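Phosphoribosylglycinamide synthetase (Anaerococcus prevotii, PDB 4DIM) probably binds ATP and a metal ion and acts as a ligase of the ATP-grasp superfamily. Local coordinates at residues A103-M106 and Y111-K114; Y120-A125 and I250-L255; V210-D215 and E240-E245; V260-I265 and V271-L276. All coordinates share one frame; numbering follows the deposited sequence.

How the contacts relate
The four contacts illustrate how helix 236-253 of an ATP-grasp unit is held between an antiparallel sheet and neighbouring helices. Contact 1 comes first along the chain, joining helices 101-108 and 110-120. Contact 2 then closes a loop of 124 residues by bringing the end of helix 110-120 to the end of helix 236-253, and contact 3, nested within that loop, lays the same helix against strand 206-219. Contact 4, the hairpin 258-267/270-277, follows and forms one margin of the sheet reached by contact 3. Centres of contacts 3 and 4 are about 9 Å apart, those of contacts 1 and 3 about 21 Å. Residues 120-125 tie the helices to the hairpin through Asn123 and Thr124.

Contact 1 (A103-M106 and Y111-K114); sequences AAIM and YKMK
Met106 and Met113 bring the backbones of two successive helices, 101-108 and 110-120, to a CA-CA separation of 5.2 Å, the point where these two segments run nearest each other. Both are selenomethionines. Close as the helices are, the join is made by van der Waals contact: Met106 O lies 3.3 Å from Met113 CB, and the neighbouring Met113 N is too poorly angled to bond to it. The side chain of Met106 reaches over to Lys112, its CG anti to the backbone N (chi1 -155°), with CG 3.9 Å from Lys112 CB and the terminal CE 3.4 Å from Lys112 O. Lys112 is used for its hydrocarbon. Its chain runs beside that of Ile105, both pointing the same way, and Ile105 CG2 rests against Lys112 CE at 3.7 Å before a bend at chi4 (-85°) turns the ammonium group. Lys112 N makes a weak hydrogen bond to Asp109 OD2, while Leu253 of helix 236-253 touches both Met106 and Met113. Such a junction is that of two consecutive helices joined by a very short connection, here packed together on a third helix through Leu253.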
loop_
_atom_site.group_PDB
_atom_site.type_symbol
_atom_site.label_atom_id
_atom_site.label_comp_id
_atom_site.label_asym_id
_atom_site.label_seq_id
_atom_site.Cartn_x
_atom_site.Cartn_y
_atom_site.Cartn_z
ATOM N N ALA A 103 -5.726 9.400 13.613
ATOM C CA ALA A 103 -4.569 8.596 13.167
ATOM C C ALA A 103 -4.424 8.599 11.652
ATOM O O ALA A 103 -3.304 8.601 11.130
ATOM C CB ALA A 103 -4.711 7.162 13.647
ATOM N N ALA A 104 -5.577 8.527 10.958
ATOM C CA ALA A 104 -5.694 8.534 9.504
ATOM C C ALA A 104 -5.229 9.892 8.916
ATOM O O ALA A 104 -4.575 9.919 7.862
ATOM C CB ALA A 104 -7.130 8.232 9.114
ATOM N N ILE A 105 -5.579 11.002 9.599
ATOM C CA ILE A 105 -5.163 12.368 9.242
ATOM C C ILE A 105 -3.648 12.517 9.407
ATOM O O ILE A 105 -2.991 13.227 8.647
ATOM C CB ILE A 105 -5.897 13.400 10.160
ATOM C CG1 ILE A 105 -7.425 13.476 9.870
ATOM C CG2 ILE A 105 -5.243 14.778 10.101
ATOM C CD1 ILE A 105 -7.919 14.576 8.876
HETATM N N MSE A 106 -3.122 11.925 10.474
HETATM C CA MSE A 106 -1.727 12.061 10.813
HETATM C C MSE A 106 -0.867 11.360 9.811
HETATM O O MSE A 106 0.177 11.880 9.458
HETATM C CB MSE A 106 -1.479 11.528 12.207
HETATM C CG MSE A 106 -0.256 12.137 12.860
HETATM SE SE MSE A 106 -0.324 11.952 14.769
HETATM C CE MSE A 106 0.347 13.888 15.248
ATOM N N TYR A 111 3.587 16.643 7.549
ATOM C CA TYR A 111 4.030 17.543 8.622
ATOM C C TYR A 111 3.686 16.943 9.985
ATOM O O TYR A 111 4.521 16.960 10.879
ATOM C CB TYR A 111 3.389 18.956 8.563
ATOM C CG TYR A 111 3.411 19.750 7.271
ATOM C CD1 TYR A 111 4.321 20.789 7.090
ATOM C CD2 TYR A 111 2.344 19.677 6.376
ATOM C CE1 TYR A 111 4.203 21.687 6.020
ATOM C CE2 TYR A 111 2.232 20.550 5.293
ATOM C CZ TYR A 111 3.188 21.531 5.095
ATOM O OH TYR A 111 3.110 22.375 4.015
ATOM N N LYS A 112 2.434 16.471 10.139
ATOM C CA LYS A 112 1.899 15.867 11.359
ATOM C C LYS A 112 2.530 14.525 11.655
ATOM O O LYS A 112 2.702 14.176 12.827
ATOM C CB LYS A 112 0.378 15.656 11.266
ATOM C CG LYS A 112 -0.504 16.893 11.388
ATOM C CD LYS A 112 -2.012 16.499 11.327
ATOM C CE LYS A 112 -2.932 17.587 10.778
ATOM N NZ LYS A 112 -3.353 18.561 11.817
HETATM N N MSE A 113 2.821 13.743 10.598
HETATM C CA MSE A 113 3.477 12.436 10.720
HETATM C C MSE A 113 4.893 12.610 11.204
HETATM O O MSE A 113 5.321 11.925 12.125
HETATM C CB MSE A 113 3.491 11.692 9.358
HETATM C CG MSE A 113 3.706 10.178 9.487
HETATM SE SE MSE A 113 4.291 9.256 7.870
HETATM C CE MSE A 113 5.962 10.229 7.501
ATOM N N LYS A 114 5.624 13.532 10.600
ATOM C CA LYS A 114 7.033 13.759 10.938
ATOM C C LYS A 114 7.184 14.430 12.312
ATOM O O LYS A 114 8.263 14.358 12.909
ATOM C CB LYS A 114 7.717 14.603 9.834
ATOM C CG LYS A 114 7.716 13.931 8.459
ATOM C CD LYS A 114 8.991 13.204 8.102
ATOM C CE LYS A 114 9.057 12.871 6.619
ATOM N NZ LYS A 114 9.332 11.427 6.338
#

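Contact 2 (Y120-A125 and I250-L255)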
loop_
_atom_site.group_PDB
_atom_site.type_symbol
_atom_site.label_atom_id
_atom_site.label_comp_id
_atom_site.label_asym_id
_atom_site.label_seq_id
_atom_site.Cartn_x
_atom_site.Cartn_y
_atom_site.Cartn_z
ATOM N N TYR A 120 8.238 10.828 19.273
ATOM C CA TYR A 120 8.367 9.407 19.621
ATOM C C TYR A 120 9.682 8.797 19.103
ATOM O O TYR A 120 9.931 7.608 19.349
ATOM C CB TYR A 120 7.146 8.615 19.112
ATOM C CG TYR A 120 5.912 8.907 19.935
ATOM C CD1 TYR A 120 5.750 8.356 21.198
ATOM C CD2 TYR A 120 4.984 9.854 19.523
ATOM C CE1 TYR A 120 4.676 8.705 22.012
ATOM C CE2 TYR A 120 3.845 10.119 20.276
ATOM C CZ TYR A 120 3.717 9.576 21.544
ATOM O OH TYR A 120 2.671 9.895 22.378
ATOM N N ASN A 121 10.558 9.620 18.477
ATOM C CA ASN A 121 11.890 9.216 18.046
ATOM C C ASN A 121 11.843 8.025 17.086
ATOM O O ASN A 121 12.420 6.964 17.343
ATOM C CB ASN A 121 12.775 8.892 19.285
ATOM C CG ASN A 121 14.240 8.695 18.950
ATOM O OD1 ASN A 121 14.766 9.214 17.962
ATOM N ND2 ASN A 121 14.927 7.925 19.731
ATOM N N VAL A 122 11.146 8.209 15.991
ATOM C CA VAL A 122 11.040 7.213 14.926
ATOM C C VAL A 122 11.957 7.653 13.809
ATOM O O VAL A 122 11.935 8.818 13.447
ATOM C CB VAL A 122 9.564 7.062 14.461
ATOM C CG1 VAL A 122 9.456 6.274 13.147
ATOM C CG2 VAL A 122 8.731 6.395 15.559
ATOM N N ASN A 123 12.758 6.737 13.273
ATOM C CA ASN A 123 13.669 7.014 12.165
ATOM C C ASN A 123 12.901 7.373 10.955
ATOM O O ASN A 123 12.061 6.592 10.482
ATOM C CB ASN A 123 14.548 5.819 11.817
ATOM C CG ASN A 123 15.550 5.428 12.840
ATOM O OD1 ASN A 123 15.784 6.132 13.819
ATOM N ND2 ASN A 123 16.141 4.275 12.631
ATOM N N THR A 124 13.163 8.570 10.473
ATOM C CA THR A 124 12.536 9.109 9.284
ATOM C C THR A 124 13.400 10.281 8.771
ATOM O O THR A 124 14.177 10.845 9.559
ATOM C CB THR A 124 11.110 9.568 9.666
ATOM O OG1 THR A 124 10.328 9.714 8.472
ATOM C CG2 THR A 124 11.128 10.892 10.514
ATOM N N ALA A 125 13.216 10.673 7.487
ATOM C CA ALA A 125 13.842 11.875 6.894
ATOM C C ALA A 125 13.262 13.111 7.592
ATOM O O ALA A 125 12.103 13.455 7.381
ATOM C CB ALA A 125 13.565 11.953 5.391
ATOM N N ILE A 250 3.635 2.762 14.564
ATOM C CA ILE A 250 2.250 2.389 14.795
ATOM C C ILE A 250 1.760 3.067 16.037
ATOM O O ILE A 250 0.681 3.656 16.024
ATOM C CB ILE A 250 2.114 0.844 14.875
ATOM C CG1 ILE A 250 2.146 0.254 13.428
ATOM C CG2 ILE A 250 0.841 0.440 15.604
ATOM C CD1 ILE A 250 2.492 -1.167 13.362
ATOM N N LYS A 251 2.557 3.022 17.086
ATOM C CA LYS A 251 2.184 3.634 18.355
ATOM C C LYS A 251 2.345 5.167 18.300
ATOM O O LYS A 251 1.403 5.849 18.697
ATOM C CB LYS A 251 2.952 3.032 19.527
ATOM C CG LYS A 251 2.182 3.187 20.859
ATOM C CD LYS A 251 2.303 1.975 21.830
ATOM C CE LYS A 251 1.070 1.770 22.703
ATOM N NZ LYS A 251 0.987 2.734 23.852
ATOM N N ALA A 252 3.439 5.714 17.697
ATOM C CA ALA A 252 3.629 7.190 17.520
ATOM C C ALA A 252 2.407 7.877 16.871
ATOM O O ALA A 252 2.053 9.003 17.228
ATOM C CB ALA A 252 4.866 7.489 16.668
ATOM N N LEU A 253 1.776 7.186 15.936
ATOM C CA LEU A 253 0.618 7.655 15.196
ATOM C C LEU A 253 -0.737 7.154 15.741
ATOM O O LEU A 253 -1.769 7.646 15.287
ATOM C CB LEU A 253 0.786 7.191 13.754
ATOM C CG LEU A 253 1.975 7.779 13.021
ATOM C CD1 LEU A 253 2.226 7.013 11.780
ATOM C CD2 LEU A 253 1.747 9.241 12.683
ATOM N N GLY A 254 -0.742 6.193 16.664
ATOM C CA GLY A 254 -1.975 5.695 17.263
ATOM C C GLY A 254 -2.831 4.809 16.377
ATOM O O GLY A 254 -4.061 4.804 16.515
ATOM N N LEU A 255 -2.196 4.027 15.484
ATOM C CA LEU A 255 -2.947 3.140 14.624
ATOM C C LEU A 255 -3.418 1.925 15.390
ATOM O O LEU A 255 -2.660 1.405 16.200
ATOM C CB LEU A 255 -2.131 2.676 13.422
ATOM C CG LEU A 255 -2.011 3.638 12.262
ATOM C CD1 LEU A 255 -0.923 4.611 12.517
ATOM C CD2 LEU A 255 -1.647 2.912 11.009
#
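Tyr120 meets Ala252 with both its ring and its CB. The CA of Ala252 stands 4.0 Å from the centroid of the Tyr120 ring and 30° off its normal, an off-centre CH-pi contact displaced toward the CD2 side, where Tyr120 CD2 lies 3.6 Å from Ala252 CA. Further along the same side of the ring, CE2 comes within 3.7 Å of Ala252 O. The ring is brought there by a chi1 of -73°, which sets CG anti to the carbonyl carbon while CB itself meets the methyl of Ala252 at 3.5 Å. That methyl is shared: Val122 approaches it with one branch, CG2, at a looser 4.2 Å from Ala252 CB, while Val122 also packs against Phe117 of helix 110-120. One small side chain is thus met both by the tyrosine and by the valine two residues on.

Two helices finish here. Each ends in a Schellman motif, with Asn121 and Gly254 at positive phi; at the second, Leu255 N bonds back to Ile250 O at 3.0 Å. Polar ties lie to the side of the contact, where Asn121 O accepts from Lys248 NZ and Asn123 N gives a hydrogen bond to Glu245 OE1. Between the segments themselves the chemistry is dispersion and a weak CH-pi attraction, which implies a join governed by shape, consistent with the short side chain of Ala252 allowing the tyrosine ring close to the helix backbone.

Contact 3 (V210-D215 and E240-E245)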
loop_
_atom_site.group_PDB
_atom_site.type_symbol
_atom_site.label_atom_id
_atom_site.label_comp_id
_atom_site.label_asym_id
_atom_site.label_seq_id
_atom_site.Cartn_x
_atom_site.Cartn_y
_atom_site.Cartn_z
ATOM N N VAL A 210 5.421 -7.873 11.537
ATOM C CA VAL A 210 5.995 -6.913 10.616
ATOM C C VAL A 210 6.692 -7.784 9.574
ATOM O O VAL A 210 7.570 -8.587 9.912
ATOM C CB VAL A 210 6.895 -5.818 11.218
ATOM C CG1 VAL A 210 7.254 -4.791 10.159
ATOM C CG2 VAL A 210 6.199 -5.128 12.382
HETATM N N MSE A 211 6.196 -7.719 8.334
HETATM C CA MSE A 211 6.740 -8.519 7.258
HETATM C C MSE A 211 7.422 -7.639 6.202
HETATM O O MSE A 211 6.754 -7.170 5.285
HETATM C CB MSE A 211 5.630 -9.349 6.599
HETATM C CG MSE A 211 6.180 -10.411 5.613
HETATM SE SE MSE A 211 4.777 -11.086 4.470
HETATM C CE MSE A 211 4.715 -9.638 3.389
ATOM N N PRO A 212 8.765 -7.532 6.233
ATOM C CA PRO A 212 9.468 -6.805 5.162
ATOM C C PRO A 212 9.259 -7.451 3.796
ATOM O O PRO A 212 8.995 -8.638 3.703
ATOM C CB PRO A 212 10.944 -6.869 5.601
ATOM C CG PRO A 212 10.878 -7.058 7.072
ATOM C CD PRO A 212 9.688 -7.906 7.324
ATOM N N HIS A 213 9.301 -6.648 2.738
ATOM C CA HIS A 213 9.129 -7.187 1.390
ATOM C C HIS A 213 9.844 -6.343 0.343
ATOM O O HIS A 213 10.117 -5.143 0.524
ATOM C CB HIS A 213 7.643 -7.381 1.001
ATOM C CG HIS A 213 6.783 -6.182 1.189
ATOM N ND1 HIS A 213 6.760 -5.155 0.255
ATOM C CD2 HIS A 213 5.897 -5.904 2.176
ATOM C CE1 HIS A 213 5.929 -4.255 0.741
ATOM N NE2 HIS A 213 5.362 -4.678 1.887
ATOM N N GLY A 214 10.205 -7.023 -0.725
ATOM C CA GLY A 214 10.923 -6.414 -1.826
ATOM C C GLY A 214 9.969 -5.721 -2.754
ATOM O O GLY A 214 8.815 -6.132 -2.868
ATOM N N ASP A 215 10.439 -4.643 -3.381
ATOM C CA ASP A 215 9.637 -3.805 -4.265
ATOM C C ASP A 215 10.282 -3.705 -5.650
ATOM O O ASP A 215 11.269 -2.994 -5.812
ATOM C CB ASP A 215 9.488 -2.395 -3.635
ATOM C CG ASP A 215 8.663 -2.281 -2.331
ATOM O OD1 ASP A 215 8.036 -3.303 -1.907
ATOM O OD2 ASP A 215 8.604 -1.158 -1.760
ATOM N N GLU A 240 14.909 -6.978 11.829
ATOM C CA GLU A 240 14.564 -6.620 13.211
ATOM C C GLU A 240 14.505 -5.138 13.425
ATOM O O GLU A 240 13.690 -4.675 14.215
ATOM C CB GLU A 240 15.566 -7.224 14.180
ATOM C CG GLU A 240 15.535 -8.745 14.215
ATOM C CD GLU A 240 14.181 -9.434 14.355
ATOM O OE1 GLU A 240 13.469 -9.177 15.358
ATOM O OE2 GLU A 240 13.847 -10.254 13.463
ATOM N N LYS A 241 15.383 -4.390 12.746
ATOM C CA LYS A 241 15.347 -2.932 12.779
ATOM C C LYS A 241 14.021 -2.403 12.182
ATOM O O LYS A 241 13.522 -1.399 12.657
ATOM C CB LYS A 241 16.549 -2.358 12.031
ATOM C CG LYS A 241 17.791 -2.236 12.886
ATOM C CD LYS A 241 19.017 -1.885 12.043
ATOM C CE LYS A 241 20.303 -1.864 12.846
ATOM N NZ LYS A 241 21.482 -1.986 11.965
ATOM N N THR A 242 13.461 -3.088 11.178
ATOM C CA THR A 242 12.195 -2.742 10.519
ATOM C C THR A 242 11.023 -3.018 11.490
ATOM O O THR A 242 10.121 -2.178 11.646
ATOM C CB THR A 242 12.077 -3.527 9.173
ATOM O OG1 THR A 242 13.096 -3.065 8.297
ATOM C CG2 THR A 242 10.765 -3.342 8.474
ATOM N N LYS A 243 11.054 -4.175 12.145
ATOM C CA LYS A 243 10.078 -4.557 13.164
ATOM C C LYS A 243 10.053 -3.514 14.283
ATOM O O LYS A 243 8.985 -3.126 14.753
ATOM C CB LYS A 243 10.412 -5.960 13.761
ATOM C CG LYS A 243 10.026 -7.144 12.851
ATOM C CD LYS A 243 10.536 -8.501 13.263
ATOM C CE LYS A 243 10.173 -9.542 12.217
ATOM N NZ LYS A 243 10.626 -10.920 12.597
ATOM N N THR A 244 11.232 -3.018 14.653
ATOM C CA THR A 244 11.347 -2.024 15.687
ATOM C C THR A 244 10.721 -0.702 15.268
ATOM O O THR A 244 9.946 -0.147 16.053
ATOM C CB THR A 244 12.808 -1.827 16.080
ATOM O OG1 THR A 244 13.248 -3.006 16.774
ATOM C CG2 THR A 244 13.010 -0.592 16.971
ATOM N N GLU A 245 11.094 -0.155 14.088
ATOM C CA GLU A 245 10.576 1.156 13.677
ATOM C C GLU A 245 9.097 1.094 13.362
ATOM O O GLU A 245 8.388 2.041 13.687
ATOM C CB GLU A 245 11.329 1.731 12.467
ATOM C CG GLU A 245 12.782 2.098 12.682
ATOM C CD GLU A 245 13.128 2.828 13.967
ATOM O OE1 GLU A 245 12.790 4.026 14.061
ATOM O OE2 GLU A 245 13.771 2.225 14.860
#
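This is a buried helix-on-sheet contact, in which helix 236-253 crosses strand 206-219, an inner strand of the large antiparallel sheet. The strand segment 210-215 and helix segment 240-245 run with their N-to-C directions 126° apart, and their axes approach to 8.3 Å. Val210 and Pro212, alternate residues of the strand, send their side chains toward the helix. Val210 sits against Lys243, its CB 3.8 Å from Lys243 CG, and both its methyls face Lys243 CA, CG1 at 4.1 Å and CG2 at 4.0 Å. Lys243, extended beyond CG, runs its hydrocarbon across the end of the strand segment, so that CE passes 3.6 Å from Val210 O; farther out, NZ makes a weak salt bridge with Glu240 OE2 one turn earlier.

Thr242 offers its methyl rather than its hydroxyl. With chi1 at -66°, CG2 stands anti to the backbone N and touches both Pro212 CG, at 4.0 Å, and Val210 CG1, at 4.2 Å, the proline and threonine side chains pointing opposite ways as they pass. The hydroxyl, OG1, hydrogen-bonds instead to Ile238 O within the helix. Cutting Val210 back to an alanine is likely to open a gap beside Lys243 CA and to take from the Thr242 methyl its contact with CG1. On the adjoining strand 194-203, Ala198 touches both Val210 and Thr242, and Phe196 also meets Thr242, carrying the apolar layer on. A helix covering an antiparallel sheet through aliphatic groups in this way is characteristic of the alpha-plus-beta ATP-grasp fold.

Contact 4 (V260-I265 and V271-L276)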
loop_
_atom_site.group_PDB
_atom_site.type_symbol
_atom_site.label_atom_id
_atom_site.label_comp_id
_atom_site.label_asym_id
_atom_site.label_seq_id
_atom_site.Cartn_x
_atom_site.Cartn_y
_atom_site.Cartn_z
ATOM N N VAL A 260 -1.667 -2.674 8.116
ATOM C CA VAL A 260 -0.779 -1.525 7.856
ATOM C C VAL A 260 0.167 -1.802 6.698
ATOM O O VAL A 260 0.666 -2.914 6.505
ATOM C CB VAL A 260 0.030 -1.197 9.153
ATOM C CG1 VAL A 260 1.048 -0.071 8.937
ATOM C CG2 VAL A 260 -0.915 -0.890 10.330
ATOM N N ASN A 261 0.413 -0.752 5.947
ATOM C CA ASN A 261 1.257 -0.726 4.765
ATOM C C ASN A 261 2.279 0.352 4.949
ATOM O O ASN A 261 1.893 1.457 5.278
ATOM C CB ASN A 261 0.405 -0.446 3.520
ATOM C CG ASN A 261 1.225 -0.394 2.258
ATOM O OD1 ASN A 261 1.763 -1.398 1.813
ATOM N ND2 ASN A 261 1.496 0.782 1.766
ATOM N N VAL A 262 3.556 0.011 4.814
ATOM C CA VAL A 262 4.707 0.874 5.042
ATOM C C VAL A 262 5.726 0.875 3.860
ATOM O O VAL A 262 5.981 -0.164 3.218
ATOM C CB VAL A 262 5.458 0.456 6.335
ATOM C CG1 VAL A 262 6.295 1.609 6.861
ATOM C CG2 VAL A 262 4.480 -0.033 7.404
ATOM N N ASP A 263 6.298 2.081 3.608
ATOM C CA ASP A 263 7.358 2.333 2.634
ATOM C C ASP A 263 8.569 2.689 3.451
ATOM O O ASP A 263 8.550 3.677 4.192
ATOM C CB ASP A 263 7.009 3.466 1.633
ATOM C CG ASP A 263 5.758 3.285 0.789
ATOM O OD1 ASP A 263 5.451 2.127 0.414
ATOM O OD2 ASP A 263 5.159 4.314 0.392
HETATM N N MSE A 264 9.589 1.858 3.350
HETATM C CA MSE A 264 10.847 1.970 4.044
HETATM C C MSE A 264 11.984 2.382 3.114
HETATM O O MSE A 264 11.903 2.277 1.899
HETATM C CB MSE A 264 11.239 0.585 4.623
HETATM C CG MSE A 264 10.114 -0.251 5.366
HETATM SE SE MSE A 264 9.759 0.395 7.097
HETATM C CE MSE A 264 11.637 0.711 7.918
ATOM N N ILE A 265 13.105 2.711 3.713
ATOM C CA ILE A 265 14.362 2.922 2.995
ATOM C C ILE A 265 15.517 2.471 3.899
ATOM O O ILE A 265 15.536 2.757 5.099
ATOM C CB ILE A 265 14.564 4.353 2.473
ATOM C CG1 ILE A 265 15.902 4.484 1.717
ATOM C CG2 ILE A 265 14.487 5.355 3.595
ATOM C CD1 ILE A 265 15.878 5.375 0.684
ATOM N N VAL A 271 17.220 1.961 9.063
ATOM C CA VAL A 271 16.011 1.983 8.250
ATOM C C VAL A 271 15.182 3.154 8.658
ATOM O O VAL A 271 15.195 3.557 9.807
ATOM C CB VAL A 271 15.232 0.649 8.314
ATOM C CG1 VAL A 271 16.134 -0.505 7.912
ATOM C CG2 VAL A 271 14.631 0.400 9.704
ATOM N N TYR A 272 14.476 3.713 7.696
ATOM C CA TYR A 272 13.641 4.903 7.865
ATOM C C TYR A 272 12.289 4.685 7.234
ATOM O O TYR A 272 12.215 4.078 6.160
ATOM C CB TYR A 272 14.319 6.119 7.205
ATOM C CG TYR A 272 15.709 6.386 7.730
ATOM C CD1 TYR A 272 15.932 7.345 8.712
ATOM C CD2 TYR A 272 16.812 5.729 7.201
ATOM C CE1 TYR A 272 17.206 7.579 9.214
ATOM C CE2 TYR A 272 18.093 5.963 7.685
ATOM C CZ TYR A 272 18.286 6.867 8.718
ATOM O OH TYR A 272 19.553 7.111 9.230
ATOM N N ILE A 273 11.231 5.245 7.864
ATOM C CA ILE A 273 9.867 5.159 7.362
ATOM C C ILE A 273 9.609 6.337 6.508
ATOM O O ILE A 273 9.637 7.461 7.007
ATOM C CB ILE A 273 8.855 5.106 8.530
ATOM C CG1 ILE A 273 9.094 3.847 9.380
ATOM C CG2 ILE A 273 7.387 5.195 8.001
ATOM C CD1 ILE A 273 8.285 3.692 10.412
ATOM N N ILE A 274 9.256 6.102 5.238
ATOM C CA ILE A 274 8.870 7.183 4.321
ATOM C C ILE A 274 7.355 7.471 4.452
ATOM O O ILE A 274 6.991 8.601 4.685
ATOM C CB ILE A 274 9.222 6.845 2.858
ATOM C CG1 ILE A 274 10.701 6.538 2.695
ATOM C CG2 ILE A 274 8.808 7.999 1.949
ATOM C CD1 ILE A 274 10.929 5.526 1.532
ATOM N N GLU A 275 6.510 6.454 4.239
ATOM C CA GLU A 275 5.048 6.521 4.283
ATOM C C GLU A 275 4.493 5.357 5.125
ATOM O O GLU A 275 5.074 4.280 5.149
ATOM C CB GLU A 275 4.395 6.461 2.867
ATOM C CG GLU A 275 4.972 7.316 1.755
ATOM C CD GLU A 275 4.815 8.828 1.883
ATOM O OE1 GLU A 275 4.159 9.290 2.849
ATOM O OE2 GLU A 275 5.342 9.553 1.004
ATOM N N LEU A 276 3.349 5.575 5.765
ATOM C CA LEU A 276 2.662 4.588 6.595
ATOM C C LEU A 276 1.149 4.826 6.525
ATOM O O LEU A 276 0.688 5.906 6.881
ATOM C CB LEU A 276 3.152 4.679 8.045
ATOM C CG LEU A 276 2.790 3.447 8.907
ATOM C CD1 LEU A 276 3.980 2.951 9.769
ATOM C CD2 LEU A 276 1.602 3.697 9.785
#
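A beta hairpin with a classic bulge joins strands 258-267 and 270-277 along one margin of the large sheet in the ATP-grasp region. The bulge falls where Ile274 and Glu275 both face Asp263. Asp263 O takes a bond from Ile274 N at 2.7 Å and a second, weak one from Glu275 N, while Asp263 N gives a nearly straight bond (172°) to Glu275 O. Beyond the bulge, regular pairing resumes as Ile265 and Tyr272 exchange two backbone bonds. The face bearing Val262, Met264, Ile273 and Leu276 is apolar and turned to helix 236-253. Leu276 takes Val262 CG2 on CD1 at 3.8 Å and Val260 CG1 on CD2 at 3.9 Å; an alanine at this position would probably cost both valine methyls this contact and open a gap toward Ala249. On the other face, Asp263 OD2 lies 3.3 Å from Glu275 CG, the two carboxylate planes nearly perpendicular (88°); Glu275 OE1 is claimed by Lys110 in a salt bridge, which probably eases the nearby like charge. Met264, bent at chi2 (-77°) and chi3, curls across to the opposite strand, so that its terminal CE ends 3.5 Å from Val271 CG2.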